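PDB 7D5M: oxidoreductase from Azotobacter vinelandii, which binds NAD+ and, as a homologue of inositol dehydrogenase, probably catalyses NAD-dependent oxidation of a polyol or sugar-like substrate. Local coordinates for residues A[270-275]-A[281-286]; A[154-159]-A[290-295]; A[168-173]-A[212-217]; A[172-177]-A[204-209]. One frame throughout, in Å; residues are numbered along the deposited sequence.

All four contacts lie in the C-terminal alpha/beta domain and are largely buried. Contact 1 is a beta hairpin, and the one contact held by hydrogen bonds and a salt bridge across its segments. Its Lys272-Trp285 side is partly exposed. Contacts 2 and 3 are small van der Waals patches without hydrogen bonds across them, each bearing a methionine between a helix and the same sheet. Contact 2 sets helix 148-158 on strand 291-296. Contacts 3 and 4 share strand 165-173 and helix 202-217. Contact 4 lies nearer the nucleotide, where Phe172 and Val206 pack beside His209 of the NAD pocket. Strand 271-277 of contact 1 is the sheet neighbour of strand 165-173.

Contact 1: residues A[270-275]-A[281-286]; sequences GQKIRV and SLEWWD
Ile273 and Trp284 form a hydrogen-bonded pair in the antiparallel hairpin of strands 271-277 and 280-285. Ile273 N donates to Trp284 O at 2.9 Å, and Trp284 N donates back to Ile273 O. Val275 and Leu282 form the next such pair. The tightly packed face carries these four residues. Val275 CG2 lies 3.9 Å from Leu282 CD1, the two side chains alongside each other. Ile273 CG2 meets Trp284 CB at 4.2 Å, oblique to the indole. Helix 148-158 covers Val275, Leu282 and Trp284.

The other face is more open, for Lys272, Glu283 and Trp285 are partly exposed. Lys272 CG stands anti to the carbonyl carbon (chi1 -54°), and the extended chain runs beside Trp285. Lys272 CE sits over the Trp285 five-membered ring, 3.5 Å from its centroid, in a CH-pi contact. Lys272 NZ lies over the same face, 4.5 Å from that Trp285 centroid, as a cation-pi partner. Arg274 NH1 donates to Glu283 OE1 at 2.9 Å in a salt bridge. The guanidinium and carboxylate planes stand 84° apart. NH1 meets OE1 nearly along its C-O axis. Ser281 CB covers one guanidinium face. Arg274 NH2 has a second salt bridge, to Glu295, and NE bonds Asn264 of the second subunit.

At the far end, Gln271 NE2 reaches Asp286 OD2 at 3.2 Å, from above the carboxylate plane. Gln271 N bonds Asp286 OD1, and Asp286 N bonds Gln271 O. His269 also bonds OD2. The chemistry implies apolar packing toward the helices and charge pairing on the opposite face, where Arg274 is shared between Glu283 and Glu295.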
# COMPACT_ATOMS: atom_id res chain seq x y z
N GLY A 270 4.41 -5.04 13.22
CA GLY A 270 4.63 -3.59 13.30
C GLY A 270 6.03 -3.28 13.78
O GLY A 270 6.17 -2.37 14.60
N GLN A 271 7.04 -4.01 13.31
CA GLN A 271 8.44 -3.63 13.58
C GLN A 271 8.92 -2.74 12.43
O GLN A 271 9.01 -3.22 11.30
CB GLN A 271 9.37 -4.83 13.75
CG GLN A 271 10.76 -4.39 14.15
CD GLN A 271 11.80 -5.49 14.18
OE1 GLN A 271 12.95 -5.23 14.55
NE2 GLN A 271 11.43 -6.70 13.80
N LYS A 272 9.19 -1.48 12.71
CA LYS A 272 9.61 -0.51 11.68
C LYS A 272 10.78 0.30 12.21
O LYS A 272 10.84 0.56 13.43
CB LYS A 272 8.43 0.38 11.27
CG LYS A 272 7.17 -0.37 10.82
CD LYS A 272 5.93 0.49 10.58
CE LYS A 272 4.95 -0.20 9.65
NZ LYS A 272 3.60 0.41 9.66
N ILE A 273 11.67 0.70 11.32
CA ILE A 273 12.74 1.67 11.66
C ILE A 273 12.79 2.69 10.53
O ILE A 273 12.84 2.32 9.36
CB ILE A 273 14.09 0.99 11.91
CG1 ILE A 273 15.17 2.04 12.18
CG2 ILE A 273 14.49 0.05 10.79
CD1 ILE A 273 16.38 1.50 12.89
N ARG A 274 12.71 3.97 10.90
CA ARG A 274 12.85 5.08 9.95
C ARG A 274 14.05 5.90 10.41
O ARG A 274 14.05 6.35 11.56
CB ARG A 274 11.58 5.94 9.89
CG ARG A 274 11.65 7.07 8.87
CD ARG A 274 10.36 7.88 8.80
NE ARG A 274 10.42 8.91 7.78
CZ ARG A 274 10.17 8.73 6.49
NH1 ARG A 274 9.83 7.54 6.00
NH2 ARG A 274 10.26 9.76 5.66
N VAL A 275 15.04 6.03 9.55
CA VAL A 275 16.21 6.90 9.82
C VAL A 275 16.03 8.15 8.99
O VAL A 275 15.90 8.02 7.76
CB VAL A 275 17.54 6.18 9.51
CG1 VAL A 275 18.72 7.08 9.83
CG2 VAL A 275 17.64 4.86 10.24
N SER A 281 15.29 10.24 4.02
CA SER A 281 14.95 9.20 5.01
C SER A 281 15.00 7.82 4.36
O SER A 281 14.82 7.71 3.14
CB SER A 281 13.60 9.45 5.63
OG SER A 281 13.57 10.69 6.31
N LEU A 282 15.25 6.79 5.16
CA LEU A 282 14.95 5.41 4.73
C LEU A 282 14.04 4.79 5.78
O LEU A 282 14.06 5.22 6.95
CB LEU A 282 16.23 4.61 4.47
CG LEU A 282 17.26 4.52 5.58
CD1 LEU A 282 16.86 3.49 6.63
CD2 LEU A 282 18.61 4.15 4.99
N GLU A 283 13.25 3.80 5.38
CA GLU A 283 12.32 3.14 6.31
C GLU A 283 12.14 1.68 5.91
O GLU A 283 11.92 1.39 4.73
CB GLU A 283 10.98 3.86 6.39
CG GLU A 283 10.05 3.26 7.44
CD GLU A 283 8.78 4.05 7.69
OE1 GLU A 283 8.77 5.27 7.43
OE2 GLU A 283 7.79 3.44 8.16
N TRP A 284 12.20 0.80 6.91
CA TRP A 284 12.12 -0.67 6.73
C TRP A 284 11.07 -1.20 7.70
O TRP A 284 11.01 -0.72 8.83
CB TRP A 284 13.49 -1.30 6.97
CG TRP A 284 13.54 -2.77 6.71
CD1 TRP A 284 13.74 -3.39 5.51
CD2 TRP A 284 13.44 -3.83 7.69
NE1 TRP A 284 13.74 -4.75 5.67
CE2 TRP A 284 13.58 -5.05 6.99
CE3 TRP A 284 13.21 -3.87 9.07
CZ2 TRP A 284 13.51 -6.29 7.63
CZ3 TRP A 284 13.16 -5.09 9.70
CH2 TRP A 284 13.32 -6.29 9.00
N TRP A 285 10.30 -2.19 7.24
CA TRP A 285 9.16 -2.80 7.96
C TRP A 285 9.33 -4.32 7.88
O TRP A 285 9.43 -4.84 6.76
CB TRP A 285 7.87 -2.30 7.30
CG TRP A 285 6.61 -2.90 7.83
CD1 TRP A 285 6.40 -3.51 9.03
CD2 TRP A 285 5.34 -2.87 7.17
NE1 TRP A 285 5.09 -3.88 9.16
CE2 TRP A 285 4.41 -3.50 8.03
CE3 TRP A 285 4.89 -2.36 5.95
CZ2 TRP A 285 3.07 -3.65 7.69
CZ3 TRP A 285 3.57 -2.53 5.61
CH2 TRP A 285 2.67 -3.16 6.47
N ASP A 286 9.39 -5.00 9.02
CA ASP A 286 9.80 -6.43 9.08
C ASP A 286 8.80 -7.31 8.32
O ASP A 286 9.21 -8.39 7.84
CB ASP A 286 10.00 -6.90 10.52
CG ASP A 286 8.75 -7.03 11.38
OD1 ASP A 286 7.75 -6.35 11.11
OD2 ASP A 286 8.81 -7.81 12.36

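Contact 2: residues A[154-159]-A[290-295]; sequences RAMIAD and NQLAFE
A Met-aromatic contact between Met156 and Phe294 fixes the end of helix 148-158 to the mixed sheet of the C-terminal domain. The strand is 291-296, next to the outermost strand 301-305. No hydrogen bond crosses between the segments, and the whole contact rests on three buried side chains.

Met156 extends from the helix toward the strand. Its chain runs extended to SD and then bends (chi3 74°), which brings the methyl over the Phe294 ring. Met156 CE stands over the centre of one face, 3.4 Å from the Phe294 centroid and 13° off the ring normal. This is a close CH-pi contact, and the nearest ring atom is Phe294 CD1, 3.3 Å from Met156 CE. The sulfur lies above the same face at a distance, with Met156 SD 5.1 Å from the Phe294 centroid.

SD also meets a second side chain. Leu292 CD2 lies 4.1 Å from Met156 SD, and the two chains slide past each other in opposite directions. Leu292 and Phe294 are two residues apart on the strand and both point toward the helix. Met156 therefore bridges them.

Around it, Leu304 of strand 301-305 also touches Met156. Leu149 and Gln152 of the helix touch Leu292.

Without the aromatic ring, as with an alanine at Phe294, the Met156 methyl is likely to lose the surface it rests on and to be less restrained in its last torsion. The chemistry implies dispersion and weak CH-pi attraction, with shape rather than charge joining helix and sheet here.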
# COMPACT_ATOMS: atom_id res chain seq x y z
N ARG A 154 22.68 0.46 6.13
CA ARG A 154 23.97 0.80 6.78
C ARG A 154 24.87 1.49 5.76
O ARG A 154 25.45 2.54 6.09
CB ARG A 154 24.68 -0.45 7.30
CG ARG A 154 25.99 -0.14 8.01
CD ARG A 154 26.91 -1.34 8.07
NE ARG A 154 27.38 -1.67 6.73
CZ ARG A 154 28.25 -0.96 6.01
NH1 ARG A 154 28.79 0.15 6.48
NH2 ARG A 154 28.57 -1.38 4.80
N ALA A 155 25.02 0.90 4.58
CA ALA A 155 25.96 1.35 3.54
C ALA A 155 25.52 2.72 3.02
O ALA A 155 26.39 3.58 2.78
CB ALA A 155 26.05 0.33 2.43
N MET A 156 24.21 2.92 2.84
CA MET A 156 23.69 4.21 2.32
C MET A 156 24.00 5.32 3.33
O MET A 156 24.42 6.42 2.91
CB MET A 156 22.17 4.14 2.08
CG MET A 156 21.81 3.25 0.92
SD MET A 156 20.04 2.95 0.93
CE MET A 156 19.42 4.54 0.36
N ILE A 157 23.79 5.05 4.61
CA ILE A 157 24.01 6.03 5.70
C ILE A 157 25.51 6.37 5.73
O ILE A 157 25.83 7.58 5.78
CB ILE A 157 23.48 5.48 7.04
CG1 ILE A 157 21.95 5.42 7.02
CG2 ILE A 157 24.00 6.31 8.21
CD1 ILE A 157 21.34 4.61 8.14
N ALA A 158 26.38 5.36 5.70
CA ALA A 158 27.85 5.53 5.75
C ALA A 158 28.35 6.35 4.57
O ALA A 158 29.35 7.08 4.75
CB ALA A 158 28.52 4.18 5.83
N ASP A 159 27.70 6.27 3.41
CA ASP A 159 28.08 6.99 2.16
C ASP A 159 27.43 8.38 2.11
O ASP A 159 27.60 9.06 1.09
CB ASP A 159 27.69 6.17 0.93
CG ASP A 159 28.53 6.44 -0.31
OD1 ASP A 159 29.59 7.08 -0.19
OD2 ASP A 159 28.10 6.00 -1.39
N ASN A 290 11.70 -7.34 2.13
CA ASN A 290 12.40 -7.33 0.82
C ASN A 290 12.35 -5.95 0.16
O ASN A 290 12.87 -5.83 -0.95
CB ASN A 290 11.83 -8.40 -0.11
CG ASN A 290 11.90 -9.76 0.54
OD1 ASN A 290 12.96 -10.18 1.00
ND2 ASN A 290 10.76 -10.44 0.61
N GLN A 291 11.75 -4.95 0.82
CA GLN A 291 11.68 -3.56 0.31
C GLN A 291 12.27 -2.61 1.35
O GLN A 291 12.19 -2.90 2.56
CB GLN A 291 10.25 -3.16 -0.05
CG GLN A 291 9.73 -3.88 -1.29
CD GLN A 291 9.21 -5.27 -0.97
OE1 GLN A 291 8.53 -5.47 0.02
NE2 GLN A 291 9.52 -6.23 -1.83
N LEU A 292 12.85 -1.52 0.87
CA LEU A 292 13.38 -0.44 1.73
C LEU A 292 12.98 0.89 1.10
O LEU A 292 13.37 1.15 -0.06
CB LEU A 292 14.90 -0.59 1.85
CG LEU A 292 15.60 0.49 2.67
CD1 LEU A 292 15.30 0.33 4.14
CD2 LEU A 292 17.10 0.44 2.41
N ALA A 293 12.17 1.67 1.81
CA ALA A 293 11.75 3.02 1.36
C ALA A 293 12.97 3.94 1.40
O ALA A 293 13.69 3.91 2.40
CB ALA A 293 10.65 3.58 2.23
N PHE A 294 13.19 4.71 0.34
CA PHE A 294 14.29 5.70 0.26
C PHE A 294 13.71 6.99 -0.28
O PHE A 294 13.28 7.03 -1.44
CB PHE A 294 15.47 5.18 -0.57
CG PHE A 294 16.58 6.18 -0.75
CD1 PHE A 294 17.08 6.90 0.33
CD2 PHE A 294 17.17 6.37 -1.99
CE1 PHE A 294 18.11 7.81 0.15
CE2 PHE A 294 18.21 7.27 -2.16
CZ PHE A 294 18.67 7.99 -1.09
N GLU A 295 13.67 8.01 0.56
CA GLU A 295 12.82 9.20 0.33
C GLU A 295 13.69 10.45 0.42
O GLU A 295 13.86 10.99 1.53
CB GLU A 295 11.65 9.18 1.30
CG GLU A 295 10.92 7.84 1.28
CD GLU A 295 9.65 7.79 2.11
OE1 GLU A 295 9.53 8.55 3.10
OE2 GLU A 295 8.76 6.98 1.74

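Contact 3: residues A[168-173]-A[212-217]; sequences VHMQFA and YLSEVM
Ser214 CB touches Val168 and Met170 of the strand, and Ser214 OG touches Met170. The contacts are all van der Waals in kind, and no hydrogen bond crosses between the segments.

The apolar part is made by Ser214 CB. Val168 CG1 approaches Ser214 CB at 3.8 Å. This branch lies anti to the backbone N of Val168 (chi1 -168°), which turns it to the helix. The sulfur part comes from Met170. Met170 SD sits 3.6 Å from Ser214 CB and 3.7 Å from Ser214 OG, so the thioether lies against both atoms of the small side chain. The Met170 chain is extended about its second torsion (chi2 160°), which carries SD to the helix.

The polar part stays within the helix. Ser214 OG is hydrogen-bonded to the carbonyl oxygen of Leu211 one turn back. This satisfies the hydroxyl, which probably makes a serine tolerable at this buried place facing apolar atoms.

Helix 202-217 packs on the sheet over strand 165-173. Ile273 of the adjacent strand 271-277 touches both Met170 and Ser214. Met217 packs against helix 148-158, through Ile150, Ala153 and Ile157.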
# COMPACT_ATOMS: atom_id res chain seq x y z
N VAL A 168 16.03 8.88 14.60
CA VAL A 168 15.91 7.41 14.45
C VAL A 168 14.60 7.00 15.13
O VAL A 168 14.56 7.04 16.37
CB VAL A 168 17.13 6.68 15.04
CG1 VAL A 168 17.11 5.21 14.62
CG2 VAL A 168 18.43 7.35 14.63
N HIS A 169 13.59 6.65 14.34
CA HIS A 169 12.23 6.28 14.82
C HIS A 169 12.06 4.77 14.71
O HIS A 169 12.08 4.25 13.59
CB HIS A 169 11.16 7.07 14.07
CG HIS A 169 11.09 8.47 14.55
ND1 HIS A 169 9.95 9.22 14.47
CD2 HIS A 169 12.01 9.23 15.19
CE1 HIS A 169 10.18 10.41 14.97
NE2 HIS A 169 11.43 10.45 15.42
N MET A 170 11.89 4.12 15.85
CA MET A 170 11.85 2.65 15.97
C MET A 170 10.54 2.26 16.63
O MET A 170 10.10 2.95 17.58
CB MET A 170 13.03 2.17 16.80
CG MET A 170 14.34 2.30 16.07
SD MET A 170 15.73 2.29 17.17
CE MET A 170 15.73 3.99 17.75
N GLN A 171 9.93 1.18 16.15
CA GLN A 171 8.78 0.58 16.85
C GLN A 171 8.84 -0.93 16.66
O GLN A 171 9.33 -1.42 15.63
CB GLN A 171 7.46 1.19 16.37
CG GLN A 171 7.08 0.85 14.94
CD GLN A 171 5.66 1.24 14.59
OE1 GLN A 171 5.32 2.42 14.53
NE2 GLN A 171 4.82 0.25 14.34
N PHE A 172 8.39 -1.64 17.68
CA PHE A 172 7.94 -3.05 17.55
C PHE A 172 6.65 -3.13 18.36
O PHE A 172 6.72 -3.25 19.59
CB PHE A 172 9.05 -4.02 17.97
CG PHE A 172 8.85 -5.43 17.47
CD1 PHE A 172 7.59 -5.91 17.14
CD2 PHE A 172 9.94 -6.28 17.34
CE1 PHE A 172 7.42 -7.22 16.71
CE2 PHE A 172 9.76 -7.59 16.92
CZ PHE A 172 8.51 -8.05 16.59
N ALA A 173 5.53 -2.94 17.68
CA ALA A 173 4.21 -2.70 18.30
C ALA A 173 3.18 -3.64 17.66
O ALA A 173 2.62 -3.29 16.61
CB ALA A 173 3.82 -1.25 18.14
N TYR A 212 18.55 -2.82 17.97
CA TYR A 212 19.73 -3.48 17.37
C TYR A 212 19.84 -3.10 15.88
O TYR A 212 20.95 -2.80 15.42
CB TYR A 212 19.75 -5.00 17.55
CG TYR A 212 20.99 -5.56 16.92
CD1 TYR A 212 22.24 -5.25 17.45
CD2 TYR A 212 20.94 -6.31 15.76
CE1 TYR A 212 23.40 -5.70 16.85
CE2 TYR A 212 22.10 -6.77 15.14
CZ TYR A 212 23.34 -6.46 15.70
OH TYR A 212 24.50 -6.91 15.13
N LEU A 213 18.73 -3.07 15.14
CA LEU A 213 18.78 -2.62 13.73
C LEU A 213 19.40 -1.22 13.67
O LEU A 213 20.22 -1.00 12.78
CB LEU A 213 17.38 -2.64 13.10
CG LEU A 213 16.73 -4.01 13.03
CD1 LEU A 213 15.38 -3.91 12.35
CD2 LEU A 213 17.62 -5.02 12.30
N SER A 214 19.06 -0.30 14.58
CA SER A 214 19.64 1.07 14.55
C SER A 214 21.15 1.01 14.82
O SER A 214 21.88 1.82 14.23
CB SER A 214 18.95 2.01 15.51
OG SER A 214 19.37 1.76 16.84
N GLU A 215 21.60 0.06 15.64
CA GLU A 215 23.05 -0.08 15.97
C GLU A 215 23.81 -0.62 14.74
O GLU A 215 24.95 -0.20 14.52
CB GLU A 215 23.25 -0.97 17.19
CG GLU A 215 22.68 -0.34 18.45
CD GLU A 215 22.87 -1.14 19.72
OE1 GLU A 215 23.62 -2.13 19.70
OE2 GLU A 215 22.26 -0.73 20.75
N VAL A 216 23.19 -1.49 13.96
CA VAL A 216 23.81 -1.96 12.68
C VAL A 216 23.91 -0.77 11.72
O VAL A 216 24.95 -0.63 11.07
CB VAL A 216 23.04 -3.14 12.05
CG1 VAL A 216 23.64 -3.54 10.72
CG2 VAL A 216 22.98 -4.32 13.00
N MET A 217 22.84 0.03 11.60
CA MET A 217 22.76 1.11 10.59
C MET A 217 23.62 2.31 10.98
O MET A 217 24.14 2.98 10.07
CB MET A 217 21.31 1.57 10.42
CG MET A 217 20.41 0.53 9.82
SD MET A 217 18.76 1.20 9.52
CE MET A 217 17.92 -0.27 8.92

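Contact 4: residues A[172-177]-A[204-209]; sequences FAHGFH and GDVGTH. With NAD (nicotinamide-adenine-dinucleotide), chain B.
The Phe172 ring has Val206 CB over one face and His209 CB at its edge, where strand 165-173 meets helix 202-217 in the C-terminal alpha/beta domain of the GFO/IDH/MocA family. Val206 CB stands 3.9 Å from the Phe172 centroid in a CH-pi contact, displaced toward the rim of the ring. The two side chains cross at about a right angle. Phe172 CG lies anti to the backbone N (chi1 -162°), which carries the ring out to the helix. The edge contact runs from Phe172 CD2 to His209 CB, 3.8 Å apart. The rings of Phe172 and His209 meet obliquely, with planes at 48°.

His209 belongs to the NAD pocket. His209 NE2 is 3.3 Å from the carboxamide N7N of NAD, and the carboxamide oxygen O7N lies at the ring edge. Lys115, an NAD-binding residue, also touches His209. Were Phe172 a serine, Val206 would probably lose the ring face under its CB, and the His209 side chain could shift against the nucleotide.

The His174 ring meets Val206 CG1 edge-on. On that ring, ND1 accepts a hydrogen bond from Phe176 N, which helps hold the imidazole in orientation. Arg191, another NAD-binding residue, forms a salt bridge with Asp205 OD1. A water joins the two segments: it is 2.8 Å from His174 NE2 and donates to Asp205 OD2 over 2.8 Å.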
# COMPACT_ATOMS: atom_id res chain seq x y z
N PHE A 172 8.39 -1.64 17.68
CA PHE A 172 7.94 -3.05 17.55
C PHE A 172 6.65 -3.13 18.36
O PHE A 172 6.72 -3.25 19.59
CB PHE A 172 9.05 -4.02 17.97
CG PHE A 172 8.85 -5.43 17.47
CD1 PHE A 172 7.59 -5.91 17.14
CD2 PHE A 172 9.94 -6.28 17.34
CE1 PHE A 172 7.42 -7.22 16.71
CE2 PHE A 172 9.76 -7.59 16.92
CZ PHE A 172 8.51 -8.05 16.59
N ALA A 173 5.53 -2.94 17.68
CA ALA A 173 4.21 -2.70 18.30
C ALA A 173 3.18 -3.64 17.66
O ALA A 173 2.62 -3.29 16.61
CB ALA A 173 3.82 -1.25 18.14
N HIS A 174 2.98 -4.80 18.27
CA HIS A 174 1.99 -5.82 17.85
C HIS A 174 0.84 -5.85 18.87
O HIS A 174 0.98 -5.24 19.94
CB HIS A 174 2.66 -7.19 17.69
CG HIS A 174 3.07 -7.81 18.98
ND1 HIS A 174 2.19 -8.55 19.76
CD2 HIS A 174 4.25 -7.80 19.64
CE1 HIS A 174 2.83 -8.98 20.83
NE2 HIS A 174 4.10 -8.55 20.77
N GLY A 175 -0.25 -6.52 18.53
CA GLY A 175 -1.47 -6.51 19.36
C GLY A 175 -1.78 -7.87 19.96
O GLY A 175 -2.86 -8.00 20.54
N PHE A 176 -0.90 -8.86 19.85
CA PHE A 176 -1.28 -10.25 20.22
C PHE A 176 -1.61 -10.35 21.71
O PHE A 176 -2.36 -11.28 22.04
CB PHE A 176 -0.22 -11.28 19.85
CG PHE A 176 -0.17 -11.51 18.36
CD1 PHE A 176 -1.15 -12.22 17.70
CD2 PHE A 176 0.87 -10.97 17.62
CE1 PHE A 176 -1.10 -12.40 16.33
CE2 PHE A 176 0.93 -11.18 16.25
CZ PHE A 176 -0.06 -11.87 15.61
N HIS A 177 -1.10 -9.46 22.57
CA HIS A 177 -1.35 -9.53 24.03
C HIS A 177 -2.26 -8.40 24.50
O HIS A 177 -2.20 -8.03 25.68
CB HIS A 177 -0.02 -9.65 24.78
CG HIS A 177 0.77 -10.82 24.30
ND1 HIS A 177 2.13 -10.89 24.41
CD2 HIS A 177 0.38 -11.96 23.70
CE1 HIS A 177 2.56 -12.03 23.89
NE2 HIS A 177 1.49 -12.71 23.44
N GLY A 204 12.36 -5.49 26.61
CA GLY A 204 13.31 -6.60 26.37
C GLY A 204 12.83 -7.50 25.26
O GLY A 204 13.67 -7.97 24.46
N ASP A 205 11.52 -7.76 25.19
CA ASP A 205 10.97 -8.81 24.29
C ASP A 205 10.99 -8.30 22.85
O ASP A 205 11.33 -9.08 21.93
CB ASP A 205 9.57 -9.23 24.72
CG ASP A 205 9.13 -10.52 24.06
OD1 ASP A 205 9.79 -11.54 24.30
OD2 ASP A 205 8.16 -10.48 23.28
N VAL A 206 10.60 -7.05 22.63
CA VAL A 206 10.42 -6.55 21.24
C VAL A 206 11.19 -5.24 21.02
O VAL A 206 11.76 -5.11 19.94
CB VAL A 206 8.93 -6.46 20.86
CG1 VAL A 206 8.30 -7.85 20.79
CG2 VAL A 206 8.14 -5.55 21.79
N GLY A 207 11.26 -4.33 21.99
CA GLY A 207 11.94 -3.04 21.81
C GLY A 207 13.39 -3.20 21.36
O GLY A 207 13.87 -2.37 20.55
N THR A 208 14.08 -4.22 21.86
CA THR A 208 15.53 -4.42 21.62
C THR A 208 15.78 -4.83 20.16
O THR A 208 16.92 -4.68 19.69
CB THR A 208 16.15 -5.43 22.58
OG1 THR A 208 15.32 -6.58 22.62
CG2 THR A 208 16.32 -4.86 23.97
N HIS A 209 14.77 -5.33 19.45
CA HIS A 209 14.95 -5.75 18.04
C HIS A 209 15.25 -4.55 17.14
O HIS A 209 16.30 -4.52 16.49
CB HIS A 209 13.77 -6.59 17.55
CG HIS A 209 13.88 -8.03 17.90
ND1 HIS A 209 14.95 -8.81 17.51
CD2 HIS A 209 13.05 -8.84 18.59
CE1 HIS A 209 14.76 -10.05 17.92
NE2 HIS A 209 13.60 -10.10 18.60
PA NAD B . 8.78 -21.23 24.90
O1A NAD B . 8.23 -21.20 26.29
O2A NAD B . 7.86 -21.27 23.72
O5B NAD B . 9.82 -22.44 24.79
C5B NAD B . 10.70 -22.83 25.90
C4B NAD B . 11.31 -24.17 25.56
O4B NAD B . 12.45 -24.43 26.42
C3B NAD B . 10.38 -25.38 25.74
O3B NAD B . 10.68 -26.37 24.77
C2B NAD B . 10.73 -25.83 27.16
O2B NAD B . 10.40 -27.17 27.45
C1B NAD B . 12.24 -25.65 27.11
N9A NAD B . 12.89 -25.52 28.41
C8A NAD B . 12.49 -24.72 29.44
N7A NAD B . 13.31 -24.75 30.47
C5A NAD B . 14.32 -25.62 30.07
C6A NAD B . 15.50 -26.05 30.72
N6A NAD B . 15.87 -25.64 31.93
N1A NAD B . 16.30 -26.91 30.04
C2A NAD B . 15.92 -27.31 28.82
N3A NAD B . 14.84 -26.96 28.10
C4A NAD B . 14.08 -26.10 28.80
O3 NAD B . 9.74 -19.95 24.68
PN NAD B . 10.14 -19.19 23.30
O1N NAD B . 9.07 -18.20 22.94
O2N NAD B . 10.53 -20.22 22.28
O5D NAD B . 11.42 -18.35 23.75
C5D NAD B . 12.61 -18.98 24.24
C4D NAD B . 13.69 -17.94 24.20
O4D NAD B . 13.80 -17.43 22.84
C3D NAD B . 13.41 -16.71 25.07
O3D NAD B . 14.63 -16.22 25.60
C2D NAD B . 12.79 -15.71 24.09
O2D NAD B . 12.97 -14.36 24.47
C1D NAD B . 13.60 -16.02 22.83
N1N NAD B . 12.92 -15.66 21.54
C2N NAD B . 13.60 -14.90 20.62
C3N NAD B . 12.98 -14.50 19.43
C7N NAD B . 13.84 -13.80 18.40
O7N NAD B . 15.07 -13.85 18.52
N7N NAD B . 13.23 -13.20 17.39
C4N NAD B . 11.62 -14.77 19.26
C5N NAD B . 10.94 -15.52 20.21
C6N NAD B . 11.65 -16.08 21.26
O HOH W 1 5.83 -9.06 22.93